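Local coordinates for protein 2-C-methyl-D-erythritol 4-phosphate cytidylyltransferase (Neisseria gonorrhoeae, PDB 1VGW) that probably catalyses formation of 4-diphosphocytidyl-2-C-methyl-D-erythritol from CTP and 2-C-methyl-D-erythritol 4-phosphate in the non-mevalonate route to isoprenoids, at residues R5-L10 / T104-V109; G99-T104 / F172-L177. One frame throughout, in Å; residues are numbered along the deposited sequence.

Overall arrangement
The chain enters the sheet with strand 7-12, runs out through strands 52-56 and 75-77, and returns along helix 84-98. The loop after that helix leads into strand 106-109, where interaction 1 closes the first circuit by pairing it in parallel with strand 7-12. Interaction 2 closes a later one: strand 169-173 comes back antiparallel beside strand 106-109, and the start of helix 174-180 meets loop 99-104. The segments alternate along the sequence, so the two contacts cross rather than nest. They share Thr104, and their centres lie about 7 Å apart. Direct evidence of their union is the probable hydrogen bond from Ile107 N to Phe172 O, 2.7 Å.

Interaction 1 (R5-L10 / T104-V109); sequences RKNIAL and TDNILV
Thr104 opens the contact with its carbonyl oxygen, 3.5 Å from Arg5 CD; a bridging water accepts from Arg5 NH1 and donates to Thr104 O and Asn106 OD1. Asp105 follows. With its CG beside its own backbone N (chi1 -75°), its carboxylate reaches the backbone of Lys6: Lys6 N donates to OD1 over 2.7 Å, from above the carboxylate plane, while Ala102 N donates to OD2. The Lys6 ammonium remains beyond salt-bridge distance, NZ lying 4.3 Å from Asp105 OD2. From Asn106 onward the pairing is parallel beta structure, the strand axes 29° apart. Asn106 N donates to Lys6 O, and Asn106 O accepts from Ile8 N (2.9 Å). The amides of Asn7 and Asn106 lie alongside each other with their planes 18° apart. Asn106 ND2 bonds mainly to Gly130 O, which also accepts from Arg5 NH1, and adds a weak bond to Asn7 OD1 (3.3 Å); Asn7 ND2 is held by Ala49 O. On the other face Ile107 CG2 rests 4.0 Å from Leu10 CD2. Leu108 N donates to Ile8 O, and Leu108 O accepts from Leu10 N (2.8 Å). Val109 CA makes a CA-H...O contact of 3.4 Å with Leu10 O. In this parallel core of the GT-A-like nucleotidyltransferase sheet, helix 84-98 packs on the Ile8, Leu10 and Ile107 face, helix 119-129 on that of Asn7 and Leu108, and strand 169-173 flanks strand 106-109.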
# COMPACT_ATOMS: atom_id res chain seq x y z
N ARG B 5 -2.31 33.49 8.61
CA ARG B 5 -1.30 32.48 8.97
C ARG B 5 -0.81 31.85 7.65
O ARG B 5 -1.62 31.61 6.75
CB ARG B 5 -1.95 31.42 9.89
CG ARG B 5 -1.61 31.63 11.36
CD ARG B 5 -2.28 30.71 12.36
NE ARG B 5 -3.73 30.67 12.21
CZ ARG B 5 -4.48 29.75 11.66
NH1 ARG B 5 -3.90 28.65 11.18
NH2 ARG B 5 -5.79 29.86 11.56
N LYS B 6 0.50 31.67 7.49
CA LYS B 6 1.07 31.16 6.26
C LYS B 6 1.21 29.64 6.16
O LYS B 6 1.42 28.93 7.15
CB LYS B 6 2.48 31.76 6.06
CG LYS B 6 2.47 33.25 5.75
CD LYS B 6 3.93 33.74 5.90
CE LYS B 6 4.02 35.26 5.91
NZ LYS B 6 5.33 35.68 6.55
N ASN B 7 1.24 29.20 4.89
CA ASN B 7 1.43 27.77 4.57
C ASN B 7 2.74 27.60 3.80
O ASN B 7 2.80 28.09 2.65
CB ASN B 7 0.26 27.30 3.71
CG ASN B 7 -0.98 27.09 4.57
OD1 ASN B 7 -0.87 26.42 5.60
ND2 ASN B 7 -2.09 27.63 4.13
N ILE B 8 3.75 27.02 4.42
CA ILE B 8 5.06 26.85 3.80
C ILE B 8 5.48 25.40 3.56
O ILE B 8 5.65 24.61 4.50
CB ILE B 8 6.14 27.53 4.68
CG1 ILE B 8 5.77 29.01 4.95
CG2 ILE B 8 7.52 27.46 4.07
CD1 ILE B 8 6.54 29.55 6.14
N ALA B 9 5.73 25.02 2.31
CA ALA B 9 6.18 23.64 2.00
C ALA B 9 7.66 23.45 2.23
O ALA B 9 8.48 24.34 1.86
CB ALA B 9 5.87 23.26 0.56
N LEU B 10 8.03 22.37 2.92
CA LEU B 10 9.49 22.12 3.14
C LEU B 10 9.80 20.70 2.62
O LEU B 10 9.15 19.70 2.97
CB LEU B 10 9.89 22.31 4.58
CG LEU B 10 11.25 21.97 5.10
CD1 LEU B 10 12.32 22.92 4.54
CD2 LEU B 10 11.35 22.03 6.64
N THR B 104 3.70 30.70 14.63
CA THR B 104 2.41 30.11 14.34
C THR B 104 2.10 29.76 12.92
O THR B 104 0.95 29.31 12.64
CB THR B 104 1.26 31.05 14.89
OG1 THR B 104 1.61 32.39 14.47
CG2 THR B 104 1.23 31.02 16.40
N ASP B 105 2.96 30.01 11.94
CA ASP B 105 2.71 29.60 10.55
C ASP B 105 2.86 28.07 10.41
O ASP B 105 3.60 27.45 11.19
CB ASP B 105 3.78 30.24 9.64
CG ASP B 105 3.55 31.73 9.41
OD1 ASP B 105 2.40 32.17 9.29
OD2 ASP B 105 4.55 32.48 9.34
N ASN B 106 2.25 27.45 9.44
CA ASN B 106 2.33 26.03 9.18
C ASN B 106 3.50 25.60 8.27
O ASN B 106 3.77 26.23 7.23
CB ASN B 106 0.99 25.58 8.54
CG ASN B 106 -0.20 25.78 9.41
OD1 ASN B 106 -0.20 25.45 10.61
ND2 ASN B 106 -1.32 26.30 8.88
N ILE B 107 4.19 24.53 8.64
CA ILE B 107 5.31 23.97 7.80
C ILE B 107 4.86 22.60 7.26
O ILE B 107 4.47 21.76 8.12
CB ILE B 107 6.53 23.71 8.65
CG1 ILE B 107 7.00 24.93 9.45
CG2 ILE B 107 7.69 23.08 7.88
CD1 ILE B 107 7.45 26.12 8.62
N LEU B 108 4.65 22.43 5.96
CA LEU B 108 4.22 21.12 5.41
C LEU B 108 5.44 20.31 4.93
O LEU B 108 6.05 20.71 3.92
CB LEU B 108 3.26 21.31 4.26
CG LEU B 108 1.83 21.73 4.54
CD1 LEU B 108 1.76 23.25 4.91
CD2 LEU B 108 0.94 21.52 3.33
N VAL B 109 5.91 19.32 5.66
CA VAL B 109 7.10 18.52 5.35
C VAL B 109 6.77 17.38 4.38
O VAL B 109 6.02 16.47 4.67
CB VAL B 109 7.82 17.99 6.59
CG1 VAL B 109 9.25 17.49 6.32
CG2 VAL B 109 7.98 19.08 7.69
O HOH W 1 -1.35 27.57 12.16

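Interaction 2 (G99-T104 / F172-L177); sequences GLAAET and FQAGLL
Glu103 has a chain bent at chi2 (-100°), which folds its carboxylate back over Gly175, OE2 coming to 3.5 Å from Gly175 CA. Gln173 instead runs out extended beyond CG (chi2 180°), bringing its amide alongside Thr104. These side chains frame a strand-to-helix junction of the Rossmann-like alpha/beta fold: Gln173 ends strand 169-173 and occupies the N-cap position of helix 174-180, while 99-104 is the loop joining helix 84-98 to strand 106-109. The link between the two is a backbone bond. Gly175 N, in the first turn of the helix, donates to Glu103 O over 3.0 Å with an N-H...O angle of 164°, so a loop carbonyl satisfies one of the amides that begin the helix. Ala174 N uses Asp105 O in addition, which ties the same turn to the start of the neighbouring strand. Because Gly175 has no side chain, the Glu103 carboxylate can settle against its CA; from there OE2 forms a long, weak ion pair with Arg179 one turn further on. The inner side of the contact is apolar. Ala101 CB and Ala174 CB approach to 4.3 Å, and Leu95 and Leu96 of helix 84-98 lie against this pair of methyls. At the outer side Gln173 NE2 is held by Ala133 O, while its side-chain oxygen OE1 faces Thr104: OE1 lies 3.8 Å from Thr104 CG2, a van der Waals contact.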
# COMPACT_ATOMS: atom_id res chain seq x y z
N GLY B 99 13.22 34.63 9.59
CA GLY B 99 12.07 35.49 9.67
C GLY B 99 11.03 35.19 8.60
O GLY B 99 9.95 35.83 8.55
N LEU B 100 11.30 34.18 7.77
CA LEU B 100 10.33 33.80 6.72
C LEU B 100 9.10 33.14 7.33
O LEU B 100 7.98 33.15 6.80
CB LEU B 100 11.05 32.95 5.70
CG LEU B 100 11.99 33.64 4.72
CD1 LEU B 100 12.79 32.61 3.93
CD2 LEU B 100 11.22 34.54 3.76
N ALA B 101 9.27 32.44 8.47
CA ALA B 101 8.15 31.85 9.15
C ALA B 101 7.95 32.45 10.55
O ALA B 101 8.95 32.63 11.23
CB ALA B 101 8.42 30.34 9.46
N ALA B 102 6.70 32.64 10.95
CA ALA B 102 6.47 33.03 12.38
C ALA B 102 6.22 31.74 13.18
O ALA B 102 5.75 30.72 12.60
CB ALA B 102 5.23 33.90 12.48
N GLU B 103 6.31 31.84 14.51
CA GLU B 103 6.05 30.67 15.36
C GLU B 103 4.75 29.98 15.00
O GLU B 103 4.65 28.74 15.15
CB GLU B 103 5.98 31.06 16.85
CG GLU B 103 7.30 31.31 17.55
CD GLU B 103 7.78 30.16 18.39
OE1 GLU B 103 9.01 29.94 18.53
OE2 GLU B 103 6.97 29.39 18.93
N THR B 104 3.70 30.70 14.63
CA THR B 104 2.41 30.11 14.34
C THR B 104 2.10 29.76 12.92
O THR B 104 0.95 29.31 12.64
CB THR B 104 1.26 31.05 14.89
OG1 THR B 104 1.61 32.39 14.47
CG2 THR B 104 1.23 31.02 16.40
N PHE B 172 2.71 20.84 10.59
CA PHE B 172 2.79 21.36 11.93
C PHE B 172 3.23 22.84 12.00
O PHE B 172 3.92 23.36 11.10
CB PHE B 172 3.79 20.52 12.78
CG PHE B 172 3.33 19.09 12.89
CD1 PHE B 172 4.01 18.10 12.15
CD2 PHE B 172 2.18 18.73 13.57
CE1 PHE B 172 3.51 16.80 12.19
CE2 PHE B 172 1.71 17.44 13.63
CZ PHE B 172 2.41 16.45 12.90
N GLN B 173 2.82 23.52 13.07
CA GLN B 173 3.22 24.89 13.36
C GLN B 173 4.76 24.91 13.47
O GLN B 173 5.30 24.00 14.13
CB GLN B 173 2.67 25.35 14.75
CG GLN B 173 1.18 25.69 14.75
CD GLN B 173 0.74 26.11 16.16
OE1 GLN B 173 1.04 27.23 16.60
NE2 GLN B 173 0.14 25.17 16.88
N ALA B 174 5.40 25.94 12.98
CA ALA B 174 6.86 26.03 13.03
C ALA B 174 7.43 25.94 14.40
O ALA B 174 8.42 25.22 14.64
CB ALA B 174 7.26 27.33 12.30
N GLY B 175 6.85 26.65 15.40
CA GLY B 175 7.36 26.60 16.77
C GLY B 175 7.11 25.25 17.43
O GLY B 175 8.04 24.72 18.09
N LEU B 176 5.97 24.62 17.26
CA LEU B 176 5.73 23.27 17.78
C LEU B 176 6.67 22.23 17.16
O LEU B 176 7.23 21.35 17.85
CB LEU B 176 4.27 22.87 17.45
CG LEU B 176 3.86 21.46 17.82
CD1 LEU B 176 3.98 21.20 19.32
CD2 LEU B 176 2.42 21.19 17.36
N LEU B 177 6.91 22.31 15.83
CA LEU B 177 7.84 21.39 15.13
C LEU B 177 9.27 21.63 15.55
O LEU B 177 10.04 20.72 15.92
CB LEU B 177 7.68 21.61 13.60
CG LEU B 177 8.27 20.59 12.64
CD1 LEU B 177 7.85 19.16 12.98
CD2 LEU B 177 7.84 20.92 11.19